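Local coordinates for protein polyketide synthase PksR (Bacillus subtilis, PDB 4U3V) that takes part in intermediate steps of bacillaene antibiotic synthesis, this piece being its double-hotdog enoyl-isomerase domain, at residues R51-G55 and A56-S60. Residues are numbered along the deposited sequence; the frame is centred on the assembly and turned at random.
Sequences RVLVG and ATYGS
Thr57 reaches back to Val54 with two donors, and both land on the same carbonyl oxygen. Its hydroxyl OG1 gives a hydrogen bond of 2.8 Å to Val54 O, lying in the carbonyl plane, while its backbone N sits 3.1 Å from Val54 O and well above that plane, so the two donors come from different directions. The rotamer makes this possible: with chi1 at -52°, OG1 lies beside Thr57's own backbone N. OG1 is also hydrogen-bonded to Tyr41 OH, from the short helix 40-43. One residue on, Tyr58 N donates to Gly55 O at 3.1 Å, again with an i to i+3 spacing, as the chain winds into helix 56-69.

The turn links the short strand 50-52 to helix 56-69, the long helix of the N-terminal hotdog fold, the helical "sausage" that the curved sheet of such a fold wraps around as a bun.

Carbon atoms of Leu53 and Val54 close round the threonine hydroxyl. Leu53 CG comes within 3.6 Å of Thr57 OG1, the two side chains crossing at about a right angle, and Leu53 CD2 lies loosely by the methyl CG2 of Thr57. From Val54, the branch CG2 approaches the same hydroxyl at 3.5 Å, whereas its contact with Ala56 CB is looser. Ala56 also packs on Thr208 and Asn209 of helix 205-219, in the second hotdog.

Tyr58 lays its ring back along the turn, CD2 standing 3.3 Å from Gly55 O and CE2 passing Gly55 CA. That path carries the phenol oxygen to a water, 2.8 Å from Tyr58 OH, which in turn donates to Leu53 O. A second water donates to Gly55 O and accepts from Gly59 N, bridging a carbonyl and an amide that stand 4.4 Å apart.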
# COMPACT_ATOMS: atom_id res chain seq x y z
N ARG A 51 -18.48 -0.15 2.51
CA ARG A 51 -17.32 0.67 2.12
C ARG A 51 -16.22 0.60 3.18
O ARG A 51 -16.43 1.03 4.31
CB ARG A 51 -17.78 2.08 1.85
CG ARG A 51 -18.83 2.08 0.75
CD ARG A 51 -18.94 3.40 0.02
NE ARG A 51 -20.17 3.44 -0.78
CZ ARG A 51 -20.69 4.54 -1.32
NH1 ARG A 51 -20.11 5.73 -1.15
NH2 ARG A 51 -21.80 4.46 -2.05
N VAL A 52 -15.14 -0.11 2.88
CA VAL A 52 -14.09 -0.39 3.85
C VAL A 52 -12.85 0.39 3.43
O VAL A 52 -12.47 0.35 2.27
CB VAL A 52 -13.74 -1.89 3.83
CG1 VAL A 52 -12.50 -2.18 4.67
CG2 VAL A 52 -14.94 -2.74 4.25
N LEU A 53 -12.29 1.21 4.33
CA LEU A 53 -11.15 2.04 3.90
C LEU A 53 -10.01 1.11 3.45
O LEU A 53 -9.69 0.13 4.14
CB LEU A 53 -10.69 2.91 5.08
CG LEU A 53 -9.69 4.03 4.75
CD1 LEU A 53 -10.36 5.05 3.84
CD2 LEU A 53 -9.27 4.68 6.06
N VAL A 54 -9.39 1.41 2.30
CA VAL A 54 -8.39 0.49 1.79
C VAL A 54 -7.20 0.43 2.76
O VAL A 54 -6.77 1.46 3.30
CB VAL A 54 -7.91 0.85 0.37
CG1 VAL A 54 -9.00 0.59 -0.65
CG2 VAL A 54 -7.41 2.28 0.32
N GLY A 55 -6.67 -0.77 2.97
CA GLY A 55 -5.52 -0.95 3.88
C GLY A 55 -4.26 -0.18 3.47
O GLY A 55 -3.45 0.21 4.31
N ALA A 56 -4.15 0.10 2.17
CA ALA A 56 -3.08 0.96 1.63
C ALA A 56 -2.95 2.34 2.31
O ALA A 56 -1.88 2.97 2.26
CB ALA A 56 -3.27 1.09 0.11
N THR A 57 -4.05 2.84 2.88
CA THR A 57 -4.06 4.11 3.56
C THR A 57 -3.00 4.15 4.65
O THR A 57 -2.35 5.15 4.89
CB THR A 57 -5.46 4.39 4.15
OG1 THR A 57 -6.46 4.22 3.12
CG2 THR A 57 -5.52 5.84 4.67
N TYR A 58 -2.87 3.05 5.38
CA TYR A 58 -2.12 3.06 6.64
C TYR A 58 -0.62 3.28 6.47
O TYR A 58 -0.03 4.06 7.23
CB TYR A 58 -2.41 1.80 7.45
CG TYR A 58 -3.86 1.57 7.67
CD1 TYR A 58 -4.65 2.59 8.16
CD2 TYR A 58 -4.44 0.32 7.41
CE1 TYR A 58 -6.01 2.42 8.30
CE2 TYR A 58 -5.80 0.14 7.58
CZ TYR A 58 -6.57 1.19 8.04
OH TYR A 58 -7.91 1.03 8.23
N GLY A 59 0.00 2.61 5.49
CA GLY A 59 1.45 2.81 5.25
C GLY A 59 1.72 4.27 4.84
O GLY A 59 2.71 4.89 5.27
N SER A 60 0.79 4.86 4.07
CA SER A 60 1.00 6.27 3.68
C SER A 60 0.95 7.23 4.89
O SER A 60 1.73 8.20 4.95
CB SER A 60 -0.05 6.69 2.65
OG SER A 60 0.18 5.97 1.40
O HOH W 1 -9.65 -0.50 6.69
O HOH W 2 -0.65 0.30 4.10